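PDB 5T8V: sister chromatid cohesion protein from Chaetomium thermophilum, which probably helps load cohesin onto chromatin as the loader SCC2, whose C-terminal HEAT-repeat part forms this chain. Local coordinates for residues L1230-M1234 / F1248-L1252; F1166-A1170 / A1181-H1185; Y1383-Y1388 / P1413-V1419; D1217-A1221 / R1277-N1282. All coordinates share one frame; numbering follows the deposited sequence.

Contact 2 comes first along the chain. It closes a hairpin: ten residues separate its segments, and a short turn joins helix 1163-1169 to helix 1175-1191. Contact 4 opens next, at loop 1217-1221, and closes on helix 1271-1284. Contact 1 lies wholly within that span and pairs helix 1231-1240 with helix 1243-1254. Contact 3 follows last and folds the segment before helix 1422-1431 back on the end of helix 1364-1387. No two contacts cross. Contact 1 touches both contact 2, through Leu-1232 and Phe-1233, and contact 4, where Leu-1230 N probably bonds to Asn-1282 OD1. Contact 3 stands apart, with its nearest atoms about 7 Å from contact 4.

Contact 1: L1230-M1234 / F1248-L1252; sequences LHLFM and FLEKL
Leu-1230 and Met-1234, at the start of helix 1231-1240, face Leu-1252 and Phe-1248 of the next helix, with CA atoms 8.7 Å apart at Met-1234 and Phe-1248. The side chains bridge this gap. Phe-1248 turns its ring edge to the face of Phe-1233, with centroids 4.6 Å apart and planes at 50°. CE1 of Phe-1248 lies toward the rim of that face, 3.6 Å from Phe-1233 CE2. Replacing Phe-1233 with an alanine would probably leave the Phe-1248 edge without its aromatic partner and open a gap beside Ile-1207. Met-1234 CG meets Phe-1248 CE2 at 3.7 Å. Met-1234 SD is 3.6 Å from Leu-1249 CD2, and the bend at chi3 (66°) lays CE against the same methyl. Leu-1230 and Leu-1252 meet tip to tip, CD1 to CD2, at 4.0 Å. All six touching residues are buried. Helix 1200-1213 packs on the same core through Ile-1204 and Ile-1207, and Phe-1286 touches Leu-1230, Met-1234 and Leu-1249. Two successive helices joined by a short turn and sealed by apolar side chains are characteristic of the helical hairpins of HEAT-repeat proteins.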
loop_
_atom_site.group_PDB
_atom_site.type_symbol
_atom_site.label_atom_id
_atom_site.label_comp_id
_atom_site.label_asym_id
_atom_site.label_seq_id
_atom_site.Cartn_x
_atom_site.Cartn_y
_atom_site.Cartn_z
ATOM N N LEU A 1230 24.613 19.487 16.697
ATOM C CA LEU A 1230 24.358 20.809 16.143
ATOM C C LEU A 1230 23.353 20.787 14.999
ATOM O O LEU A 1230 23.229 21.787 14.284
ATOM C CB LEU A 1230 25.669 21.432 15.655
ATOM C CG LEU A 1230 26.834 21.456 16.650
ATOM C CD1 LEU A 1230 28.084 22.032 15.997
ATOM C CD2 LEU A 1230 26.471 22.249 17.892
ATOM N N HIS A 1231 22.630 19.679 14.808
ATOM C CA HIS A 1231 21.717 19.596 13.673
ATOM C C HIS A 1231 20.609 20.637 13.774
ATOM O O HIS A 1231 20.118 21.117 12.746
ATOM C CB HIS A 1231 21.136 18.183 13.556
ATOM C CG HIS A 1231 19.840 17.989 14.280
ATOM N ND1 HIS A 1231 19.777 17.582 15.596
ATOM C CD2 HIS A 1231 18.559 18.116 13.864
ATOM C CE1 HIS A 1231 18.511 17.479 15.962
ATOM N NE2 HIS A 1231 17.752 17.800 14.930
ATOM N N LEU A 1232 20.207 21.007 14.993
ATOM C CA LEU A 1232 19.311 22.148 15.150
ATOM C C LEU A 1232 19.996 23.427 14.695
ATOM O O LEU A 1232 19.455 24.181 13.879
ATOM C CB LEU A 1232 18.855 22.280 16.607
ATOM C CG LEU A 1232 17.986 21.185 17.237
ATOM C CD1 LEU A 1232 16.989 20.612 16.235
ATOM C CD2 LEU A 1232 18.849 20.090 17.859
ATOM N N PHE A 1233 21.202 23.678 15.211
ATOM C CA PHE A 1233 21.959 24.866 14.834
ATOM C C PHE A 1233 21.960 25.051 13.322
ATOM O O PHE A 1233 21.422 26.032 12.797
ATOM C CB PHE A 1233 23.390 24.749 15.374
ATOM C CG PHE A 1233 24.116 26.063 15.500
ATOM C CD1 PHE A 1233 23.702 27.188 14.802
ATOM C CD2 PHE A 1233 25.224 26.167 16.322
ATOM C CE1 PHE A 1233 24.377 28.386 14.926
ATOM C CE2 PHE A 1233 25.905 27.365 16.450
ATOM C CZ PHE A 1233 25.480 28.474 15.751
ATOM N N MET A 1234 22.550 24.096 12.600
ATOM C CA MET A 1234 22.621 24.216 11.150
ATOM C C MET A 1234 21.238 24.311 10.525
ATOM O O MET A 1234 21.064 24.998 9.511
ATOM C CB MET A 1234 23.391 23.035 10.564
ATOM C CG MET A 1234 24.889 23.112 10.814
ATOM S SD MET A 1234 25.860 22.179 9.619
ATOM C CE MET A 1234 25.545 23.100 8.120
ATOM N N PHE A 1248 30.369 29.052 8.647
ATOM C CA PHE A 1248 30.130 28.367 9.912
ATOM C C PHE A 1248 30.871 27.036 9.938
ATOM O O PHE A 1248 31.680 26.773 10.835
ATOM C CB PHE A 1248 28.631 28.160 10.134
ATOM C CG PHE A 1248 28.313 27.305 11.326
ATOM C CD1 PHE A 1248 28.476 27.795 12.609
ATOM C CD2 PHE A 1248 27.852 26.009 11.161
ATOM C CE1 PHE A 1248 28.186 27.010 13.709
ATOM C CE2 PHE A 1248 27.558 25.218 12.256
ATOM C CZ PHE A 1248 27.727 25.719 13.532
ATOM N N LEU A 1249 30.617 26.190 8.937
ATOM C CA LEU A 1249 31.378 24.953 8.802
ATOM C C LEU A 1249 32.872 25.231 8.892
ATOM O O LEU A 1249 33.585 24.620 9.696
ATOM C CB LEU A 1249 31.034 24.266 7.478
ATOM C CG LEU A 1249 29.588 23.798 7.302
ATOM C CD1 LEU A 1249 29.389 23.220 5.910
ATOM C CD2 LEU A 1249 29.213 22.774 8.366
ATOM N N GLU A 1250 33.362 26.173 8.084
ATOM C CA GLU A 1250 34.778 26.507 8.137
ATOM C C GLU A 1250 35.190 26.886 9.553
ATOM O O GLU A 1250 36.218 26.413 10.055
ATOM C CB GLU A 1250 35.087 27.636 7.156
ATOM C CG GLU A 1250 34.946 27.224 5.701
ATOM C CD GLU A 1250 35.356 28.319 4.738
ATOM O OE1 GLU A 1250 35.393 29.497 5.154
ATOM O OE2 GLU A 1250 35.645 28.001 3.565
ATOM N N LYS A 1251 34.385 27.711 10.228
ATOM C CA LYS A 1251 34.714 28.087 11.598
ATOM C C LYS A 1251 34.842 26.853 12.482
ATOM O O LYS A 1251 35.774 26.754 13.290
ATOM C CB LYS A 1251 33.662 29.049 12.152
ATOM C CG LYS A 1251 33.939 29.545 13.575
ATOM C CD LYS A 1251 35.370 30.054 13.765
ATOM C CE LYS A 1251 35.727 31.184 12.802
ATOM N NZ LYS A 1251 34.928 32.420 13.047
ATOM N N LEU A 1252 33.925 25.891 12.332
ATOM C CA LEU A 1252 34.069 24.625 13.043
ATOM C C LEU A 1252 35.462 24.054 12.831
ATOM O O LEU A 1252 36.179 23.753 13.792
ATOM C CB LEU A 1252 33.006 23.628 12.578
ATOM C CG LEU A 1252 31.623 23.729 13.216
ATOM C CD1 LEU A 1252 30.605 22.961 12.389
ATOM C CD2 LEU A 1252 31.670 23.193 14.634
#

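Contact 2: F1166-A1170 / A1181-H1185; sequences FITLA and AFLEH
Phe-1166 and Ile-1167 pack on Glu-1184 and His-1185 in a helical hairpin of the kind that builds HEAT-repeat proteins. The short helix 1163-1169 turns back into helix 1175-1191. The two backbones come close, with CA atoms 4.8 Å apart at Phe-1166 and Ala-1181 and again at Ala-1170 and Phe-1182.

The small residues make this approach possible. Ala-1181 CB points into the first helix and sits 3.5 Å from Leu-1169 CB. It also lies in the plane of the Phe-1166 ring, at its edge near CD1. Ala-1170 CB rests over the backbone of Phe-1182, 4.1 Å from its CA. Outside the hairpin, helix 1139-1154 packs on Phe-1166 through Val-1145 and Leu-1148, and Val-1236 of helix 1231-1240 touches both Phe-1182 and His-1185.

No hydrogen bond joins the two segments. The buried Glu-1184 bends at its second torsion (chi2 -54°) and turns its polar end away from the first helix. There OE1 accepts a hydrogen bond from Asn-1152, on helix 1139-1154.

Two CH-pi contacts carry the rest. Glu-1184 and Phe-1166 run side by side in the same direction, so the aliphatic part of the glutamate covers the ring. Its CB stands over the ring centre, 3.6 Å from the centroid. On the His-1185 ring the roles are exchanged, for here the first helix supplies the carbon. Ile-1167 CG1 lies over the imidazole centre, 3.5 Å from the centroid and 12° off the ring normal.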
loop_
_atom_site.group_PDB
_atom_site.type_symbol
_atom_site.label_atom_id
_atom_site.label_comp_id
_atom_site.label_asym_id
_atom_site.label_seq_id
_atom_site.Cartn_x
_atom_site.Cartn_y
_atom_site.Cartn_z
ATOM N N PHE A 1166 20.048 30.044 24.599
ATOM C CA PHE A 1166 18.999 29.283 23.926
ATOM C C PHE A 1166 19.582 28.353 22.869
ATOM O O PHE A 1166 19.107 27.222 22.702
ATOM C CB PHE A 1166 17.974 30.228 23.301
ATOM C CG PHE A 1166 16.958 30.748 24.278
ATOM C CD1 PHE A 1166 16.056 29.890 24.883
ATOM C CD2 PHE A 1166 16.900 32.092 24.584
ATOM C CE1 PHE A 1166 15.118 30.367 25.783
ATOM C CE2 PHE A 1166 15.963 32.575 25.482
ATOM C CZ PHE A 1166 15.072 31.712 26.081
ATOM N N ILE A 1167 20.604 28.809 22.144
ATOM C CA ILE A 1167 21.303 27.922 21.217
ATOM C C ILE A 1167 21.808 26.690 21.956
ATOM O O ILE A 1167 21.795 25.574 21.419
ATOM C CB ILE A 1167 22.451 28.675 20.519
ATOM C CG1 ILE A 1167 21.897 29.834 19.686
ATOM C CG2 ILE A 1167 23.253 27.728 19.631
ATOM C CD1 ILE A 1167 22.959 30.760 19.125
ATOM N N THR A 1168 22.253 26.870 23.201
ATOM C CA THR A 1168 22.770 25.750 23.982
ATOM C C THR A 1168 21.643 24.847 24.468
ATOM O O THR A 1168 21.747 23.618 24.392
ATOM C CB THR A 1168 23.580 26.276 25.169
ATOM O OG1 THR A 1168 24.579 27.190 24.703
ATOM C CG2 THR A 1168 24.258 25.136 25.905
ATOM N N LEU A 1169 20.559 25.435 24.973
ATOM C CA LEU A 1169 19.446 24.644 25.479
ATOM C C LEU A 1169 18.708 23.907 24.371
ATOM O O LEU A 1169 18.007 22.931 24.655
ATOM C CB LEU A 1169 18.476 25.543 26.246
ATOM C CG LEU A 1169 19.037 26.179 27.522
ATOM C CD1 LEU A 1169 18.113 27.270 28.031
ATOM C CD2 LEU A 1169 19.261 25.127 28.601
ATOM N N ALA A 1170 18.849 24.347 23.117
ATOM C CA ALA A 1170 18.202 23.645 22.015
ATOM C C ALA A 1170 18.744 22.233 21.842
ATOM O O ALA A 1170 18.062 21.388 21.249
ATOM C CB ALA A 1170 18.373 24.430 20.715
ATOM N N ALA A 1181 13.512 26.345 23.523
ATOM C CA ALA A 1181 14.789 26.996 23.249
ATOM C C ALA A 1181 15.060 27.065 21.753
ATOM O O ALA A 1181 15.641 28.041 21.263
ATOM C CB ALA A 1181 15.920 26.258 23.966
ATOM N N PHE A 1182 14.648 26.038 21.008
ATOM C CA PHE A 1182 14.829 26.056 19.560
ATOM C C PHE A 1182 13.953 27.121 18.912
ATOM O O PHE A 1182 14.359 27.754 17.931
ATOM C CB PHE A 1182 14.522 24.677 18.976
ATOM C CG PHE A 1182 14.493 24.646 17.475
ATOM C CD1 PHE A 1182 15.668 24.701 16.744
ATOM C CD2 PHE A 1182 13.290 24.559 16.794
ATOM C CE1 PHE A 1182 15.643 24.673 15.362
ATOM C CE2 PHE A 1182 13.260 24.529 15.412
ATOM C CZ PHE A 1182 14.437 24.587 14.696
ATOM N N LEU A 1183 12.745 27.329 19.441
ATOM C CA LEU A 1183 11.897 28.405 18.938
ATOM C C LEU A 1183 12.531 29.765 19.195
ATOM O O LEU A 1183 12.499 30.649 18.329
ATOM C CB LEU A 1183 10.514 28.332 19.584
ATOM C CG LEU A 1183 9.594 27.205 19.117
ATOM C CD1 LEU A 1183 8.380 27.108 20.030
ATOM C CD2 LEU A 1183 9.162 27.427 17.676
ATOM N N GLU A 1184 13.117 29.953 20.379
ATOM C CA GLU A 1184 13.720 31.243 20.696
ATOM C C GLU A 1184 14.986 31.479 19.884
ATOM O O GLU A 1184 15.267 32.612 19.480
ATOM C CB GLU A 1184 14.015 31.331 22.191
ATOM C CG GLU A 1184 12.775 31.212 23.061
ATOM C CD GLU A 1184 11.699 32.209 22.677
ATOM O OE1 GLU A 1184 12.049 33.309 22.192
ATOM O OE2 GLU A 1184 10.505 31.889 22.850
ATOM N N HIS A 1185 15.767 30.427 19.635
ATOM C CA HIS A 1185 16.947 30.574 18.792
ATOM C C HIS A 1185 16.553 30.855 17.347
ATOM O O HIS A 1185 17.185 31.678 16.673
ATOM C CB HIS A 1185 17.813 29.317 18.889
ATOM C CG HIS A 1185 18.872 29.225 17.835
ATOM N ND1 HIS A 1185 19.480 30.335 17.286
ATOM C CD2 HIS A 1185 19.438 28.152 17.233
ATOM C CE1 HIS A 1185 20.368 29.949 16.388
ATOM N NE2 HIS A 1185 20.363 28.630 16.337
#

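Contact 3: Y1383-Y1388 / P1413-V1419; sequences YLRRLY and PVKVQGV
Leu-1387 and Val-1419 form the apolar centre, where Leu-1387 CD1 touches Val-1419 CB at 3.7 Å. CG of Leu-1387 is anti to the backbone N (chi1 175°), which carries CD1 out toward the loop. The same methyl meets Lys-1415 CG, so the extended lysine chain passes it with its aliphatic part. Val-1419 CG1 also reaches Tyr-1383, 3.7 Å from CE1; the two side chains pass alongside, running opposite ways. At the other end, Pro-1413 CB lies against the Tyr-1388 ring, 3.8 Å from CD2. These two run alongside in the same direction. Helix 1291-1319 touches this end, through Ile-1294 on Tyr-1388 and Val-1291 on Pro-1413.

The polar edge is backbone. Val-1416 N gives a weak hydrogen bond of 3.3 Å to the carbonyl oxygen O of Leu-1387, which is the last residue of helix 1364-1387. Val-1416 CG2 packs over the carbonyl oxygens of Arg-1386 and Leu-1387. Tyr-1388 is the first residue to leave helical geometry, so the loop meets the chain just where the helix stops. With a single weak bond and mostly partly exposed residues, this surface contact is held mainly by apolar packing, without a charged pair across it.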
loop_
_atom_site.group_PDB
_atom_site.type_symbol
_atom_site.label_atom_id
_atom_site.label_comp_id
_atom_site.label_asym_id
_atom_site.label_seq_id
_atom_site.Cartn_x
_atom_site.Cartn_y
_atom_site.Cartn_z
ATOM N N TYR A 1383 35.628 9.728 4.839
ATOM C CA TYR A 1383 34.247 9.274 4.956
ATOM C C TYR A 1383 33.303 10.164 4.156
ATOM O O TYR A 1383 32.333 9.678 3.567
ATOM C CB TYR A 1383 33.824 9.235 6.423
ATOM C CG TYR A 1383 32.345 8.985 6.611
ATOM C CD1 TYR A 1383 31.802 7.725 6.400
ATOM C CD2 TYR A 1383 31.492 10.010 6.995
ATOM C CE1 TYR A 1383 30.449 7.492 6.568
ATOM C CE2 TYR A 1383 30.139 9.787 7.168
ATOM C CZ TYR A 1383 29.622 8.526 6.952
ATOM O OH TYR A 1383 28.274 8.300 7.121
ATOM N N LEU A 1384 33.566 11.472 4.128
ATOM C CA LEU A 1384 32.729 12.377 3.347
ATOM C C LEU A 1384 33.011 12.238 1.857
ATOM O O LEU A 1384 32.082 12.223 1.041
ATOM C CB LEU A 1384 32.948 13.822 3.796
ATOM C CG LEU A 1384 32.548 14.201 5.225
ATOM C CD1 LEU A 1384 32.726 15.699 5.435
ATOM C CD2 LEU A 1384 31.121 13.784 5.546
ATOM N N ARG A 1385 34.288 12.139 1.482
ATOM C CA ARG A 1385 34.641 12.009 0.072
ATOM C C ARG A 1385 33.985 10.781 -0.546
ATOM O O ARG A 1385 33.530 10.825 -1.694
ATOM C CB ARG A 1385 36.161 11.941 -0.081
ATOM C CG ARG A 1385 36.898 13.153 0.471
ATOM C CD ARG A 1385 36.804 14.352 -0.455
ATOM N NE ARG A 1385 37.740 14.258 -1.573
ATOM C CZ ARG A 1385 37.941 15.224 -2.465
ATOM N NH1 ARG A 1385 38.817 15.046 -3.445
ATOM N NH2 ARG A 1385 37.272 16.367 -2.379
ATOM N N ARG A 1386 33.923 9.677 0.201
ATOM C CA ARG A 1386 33.270 8.479 -0.313
ATOM C C ARG A 1386 31.761 8.515 -0.102
ATOM O O ARG A 1386 31.019 7.891 -0.868
ATOM C CB ARG A 1386 33.859 7.230 0.348
ATOM C CG ARG A 1386 33.248 5.928 -0.156
ATOM C CD ARG A 1386 34.310 4.915 -0.561
ATOM N NE ARG A 1386 33.731 3.783 -1.280
ATOM C CZ ARG A 1386 34.436 2.788 -1.812
ATOM N NH1 ARG A 1386 35.759 2.774 -1.712
ATOM N NH2 ARG A 1386 33.815 1.804 -2.449
ATOM N N LEU A 1387 31.291 9.240 0.915
ATOM C CA LEU A 1387 29.861 9.296 1.199
ATOM C C LEU A 1387 29.094 10.113 0.169
ATOM O O LEU A 1387 27.865 9.999 0.099
ATOM C CB LEU A 1387 29.627 9.875 2.597
ATOM C CG LEU A 1387 28.171 10.121 3.007
ATOM C CD1 LEU A 1387 27.378 8.825 2.980
ATOM C CD2 LEU A 1387 28.102 10.757 4.383
ATOM N N TYR A 1388 29.781 10.933 -0.626
ATOM C CA TYR A 1388 29.122 11.755 -1.632
ATOM C C TYR A 1388 29.727 11.510 -3.009
ATOM O O TYR A 1388 29.192 10.721 -3.795
ATOM C CB TYR A 1388 29.216 13.235 -1.255
ATOM C CG TYR A 1388 28.356 13.614 -0.068
ATOM C CD1 TYR A 1388 28.813 13.439 1.232
ATOM C CD2 TYR A 1388 27.085 14.146 -0.249
ATOM C CE1 TYR A 1388 28.028 13.784 2.319
ATOM C CE2 TYR A 1388 26.295 14.493 0.831
ATOM C CZ TYR A 1388 26.771 14.310 2.113
ATOM O OH TYR A 1388 25.988 14.653 3.192
ATOM N N PRO A 1413 23.371 17.985 -3.117
ATOM C CA PRO A 1413 24.165 16.756 -3.131
ATOM C C PRO A 1413 23.285 15.511 -3.109
ATOM O O PRO A 1413 22.064 15.578 -2.954
ATOM C CB PRO A 1413 24.975 16.870 -1.836
ATOM C CG PRO A 1413 24.030 17.545 -0.899
ATOM C CD PRO A 1413 23.172 18.473 -1.742
ATOM N N VAL A 1414 23.942 14.362 -3.258
ATOM C CA VAL A 1414 23.277 13.065 -3.220
ATOM C C VAL A 1414 24.152 12.095 -2.440
ATOM O O VAL A 1414 25.385 12.165 -2.484
ATOM C CB VAL A 1414 22.990 12.521 -4.639
ATOM C CG1 VAL A 1414 22.227 11.200 -4.566
ATOM C CG2 VAL A 1414 22.209 13.543 -5.457
ATOM N N LYS A 1415 23.504 11.182 -1.724
ATOM C CA LYS A 1415 24.185 10.203 -0.893
ATOM C C LYS A 1415 24.374 8.897 -1.655
ATOM O O LYS A 1415 23.563 8.529 -2.509
ATOM C CB LYS A 1415 23.394 9.949 0.393
ATOM C CG LYS A 1415 24.028 8.938 1.336
ATOM C CD LYS A 1415 23.207 8.778 2.606
ATOM C CE LYS A 1415 23.732 7.642 3.472
ATOM N NZ LYS A 1415 22.957 7.497 4.735
ATOM N N VAL A 1416 25.461 8.193 -1.334
ATOM C CA VAL A 1416 25.748 6.914 -1.970
ATOM C C VAL A 1416 24.949 5.810 -1.281
ATOM O O VAL A 1416 24.530 5.931 -0.127
ATOM C CB VAL A 1416 27.260 6.614 -1.946
ATOM C CG1 VAL A 1416 27.596 5.426 -2.840
ATOM C CG2 VAL A 1416 28.057 7.840 -2.384
ATOM N N GLN A 1417 24.737 4.714 -2.009
ATOM C CA GLN A 1417 23.881 3.628 -1.544
ATOM C C GLN A 1417 24.303 3.103 -0.175
ATOM O O GLN A 1417 23.639 3.377 0.830
ATOM C CB GLN A 1417 23.877 2.489 -2.566
ATOM C CG GLN A 1417 22.894 1.374 -2.242
ATOM C CD GLN A 1417 22.607 0.485 -3.435
ATOM O OE1 GLN A 1417 23.211 0.635 -4.496
ATOM N NE2 GLN A 1417 21.675 -0.447 -3.268
ATOM N N GLY A 1418 25.399 2.349 -0.122
ATOM C CA GLY A 1418 25.791 1.672 1.101
ATOM C C GLY A 1418 26.971 2.294 1.817
ATOM O O GLY A 1418 28.068 1.729 1.824
ATOM N N VAL A 1419 26.756 3.458 2.429
ATOM C CA VAL A 1419 27.764 4.090 3.274
ATOM C C VAL A 1419 27.095 4.466 4.589
ATOM O O VAL A 1419 26.970 5.649 4.920
ATOM C CB VAL A 1419 28.390 5.323 2.593
ATOM C CG1 VAL A 1419 29.605 5.805 3.379
ATOM C CG2 VAL A 1419 28.773 5.006 1.152
#

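Contact 4: D1217-A1221 / R1277-N1282; sequences DPRGA and RFIIEN
Glu-1281 OE1 accepts the Gly-1220 N-H at 2.7 Å, and the donor approaches from above the carboxylate plane, 42° out of it. OE2 forms a salt bridge with Arg-1219 NH1 at 3.2 Å. It also takes a weak bond from Arg-1277 NE, one turn earlier on the helix, at 3.3 Å. One carboxylate thus serves two arginines. The Arg-1219 chain bends at chi2 and chi3 (-69° and -62°), which folds its guanidinium back toward the helix. Arg-1277 crosses one face of that group, and the shared glutamate probably offsets the like charges. A leucine in place of Arg-1219 would probably cost OE2 its salt bridge to the loop, leaving it the weak bond from Arg-1277 NE. Gly-1220 lies against the helix, its CA making a CA-H...O contact of 3.2 Å with Phe-1278 O; a CB would point into that oxygen and Glu-1281 CB. Arg-1219 O lies in the plane of the Phe-1278 ring, at its edge, 3.3 Å from CD1. The contact ties the loop after helix 1200-1213 to helix 1271-1284. Trp-1425 of helix 1422-1431 touches Arg-1219, Ala-1221 and Glu-1281, while Phe-1208 of helix 1200-1213 meets the Phe-1278 ring.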
loop_
_atom_site.group_PDB
_atom_site.type_symbol
_atom_site.label_atom_id
_atom_site.label_comp_id
_atom_site.label_asym_id
_atom_site.label_seq_id
_atom_site.Cartn_x
_atom_site.Cartn_y
_atom_site.Cartn_z
ATOM N N ASP A 1217 27.119 13.546 28.176
ATOM C CA ASP A 1217 27.269 12.776 26.948
ATOM C C ASP A 1217 28.132 13.578 25.980
ATOM O O ASP A 1217 27.601 14.249 25.085
ATOM C CB ASP A 1217 25.907 12.462 26.326
ATOM C CG ASP A 1217 26.026 11.838 24.948
ATOM O OD1 ASP A 1217 27.049 11.174 24.677
ATOM O OD2 ASP A 1217 25.095 12.014 24.135
ATOM N N PRO A 1218 29.458 13.540 26.122
ATOM C CA PRO A 1218 30.326 14.411 25.323
ATOM C C PRO A 1218 30.500 13.990 23.871
ATOM O O PRO A 1218 31.329 14.582 23.176
ATOM C CB PRO A 1218 31.664 14.328 26.076
ATOM C CG PRO A 1218 31.655 12.978 26.697
ATOM C CD PRO A 1218 30.224 12.691 27.053
ATOM N N ARG A 1219 29.754 12.999 23.388
ATOM C CA ARG A 1219 29.860 12.606 21.992
ATOM C C ARG A 1219 29.326 13.714 21.089
ATOM O O ARG A 1219 28.495 14.534 21.487
ATOM C CB ARG A 1219 29.090 11.310 21.731
ATOM C CG ARG A 1219 29.403 10.170 22.692
ATOM C CD ARG A 1219 30.810 9.619 22.519
ATOM N NE ARG A 1219 31.033 9.043 21.191
ATOM C CZ ARG A 1219 31.852 8.026 20.935
ATOM N NH1 ARG A 1219 31.990 7.581 19.694
ATOM N NH2 ARG A 1219 32.525 7.436 21.914
ATOM N N GLY A 1220 29.817 13.729 19.851
ATOM C CA GLY A 1220 29.401 14.734 18.889
ATOM C C GLY A 1220 28.114 14.433 18.157
ATOM O O GLY A 1220 27.630 15.288 17.409
ATOM N N ALA A 1221 27.546 13.247 18.358
ATOM C CA ALA A 1221 26.301 12.880 17.699
ATOM C C ALA A 1221 25.653 11.749 18.481
ATOM O O ALA A 1221 26.318 11.017 19.220
ATOM C CB ALA A 1221 26.536 12.468 16.242
ATOM N N ARG A 1277 37.053 16.085 18.950
ATOM C CA ARG A 1277 36.219 14.927 18.648
ATOM C C ARG A 1277 34.751 15.323 18.575
ATOM O O ARG A 1277 34.031 14.936 17.644
ATOM C CB ARG A 1277 36.427 13.845 19.708
ATOM C CG ARG A 1277 35.589 12.597 19.477
ATOM C CD ARG A 1277 35.768 11.585 20.590
ATOM N NE ARG A 1277 35.253 10.274 20.207
ATOM C CZ ARG A 1277 35.391 9.170 20.934
ATOM N NH1 ARG A 1277 36.031 9.207 22.096
ATOM N NH2 ARG A 1277 34.891 8.023 20.494
ATOM N N PHE A 1278 34.291 16.102 19.557
ATOM C CA PHE A 1278 32.890 16.500 19.583
ATOM C C PHE A 1278 32.479 17.176 18.283
ATOM O O PHE A 1278 31.387 16.918 17.763
ATOM C CB PHE A 1278 32.616 17.427 20.768
ATOM C CG PHE A 1278 31.271 18.098 20.708
ATOM C CD1 PHE A 1278 30.121 17.404 21.039
ATOM C CD2 PHE A 1278 31.156 19.420 20.312
ATOM C CE1 PHE A 1278 28.882 18.016 20.978
ATOM C CE2 PHE A 1278 29.924 20.036 20.250
ATOM C CZ PHE A 1278 28.786 19.334 20.583
ATOM N N ILE A 1279 33.337 18.042 17.732
ATOM C CA ILE A 1279 32.937 18.831 16.567
ATOM C C ILE A 1279 33.379 18.217 15.244
ATOM O O ILE A 1279 33.039 18.763 14.187
ATOM C CB ILE A 1279 33.427 20.292 16.666
ATOM C CG1 ILE A 1279 34.954 20.377 16.695
ATOM C CG2 ILE A 1279 32.829 20.958 17.899
ATOM C CD1 ILE A 1279 35.468 21.811 16.660
ATOM N N ILE A 1280 34.114 17.106 15.256
ATOM C CA ILE A 1280 34.326 16.356 14.015
ATOM C C ILE A 1280 33.253 15.288 13.842
ATOM O O ILE A 1280 32.783 15.041 12.724
ATOM C CB ILE A 1280 35.745 15.745 13.960
ATOM C CG1 ILE A 1280 35.940 14.685 15.045
ATOM C CG2 ILE A 1280 36.807 16.828 14.065
ATOM C CD1 ILE A 1280 35.786 13.266 14.538
ATOM N N GLU A 1281 32.838 14.657 14.946
ATOM C CA GLU A 1281 31.718 13.726 14.873
ATOM C C GLU A 1281 30.458 14.420 14.370
ATOM O O GLU A 1281 29.572 13.766 13.806
ATOM C CB GLU A 1281 31.479 13.093 16.242
ATOM C CG GLU A 1281 32.576 12.139 16.681
ATOM C CD GLU A 1281 32.393 11.651 18.106
ATOM O OE1 GLU A 1281 32.088 12.480 18.987
ATOM O OE2 GLU A 1281 32.549 10.436 18.343
ATOM N N ASN A 1282 30.357 15.739 14.562
ATOM C CA ASN A 1282 29.270 16.494 13.946
ATOM C C ASN A 1282 29.486 16.637 12.445
ATOM O O ASN A 1282 28.530 16.569 11.665
ATOM C CB ASN A 1282 29.143 17.875 14.591
ATOM C CG ASN A 1282 28.428 17.837 15.926
ATOM O OD1 ASN A 1282 27.212 17.664 15.986
ATOM N ND2 ASN A 1282 29.177 18.019 17.006
#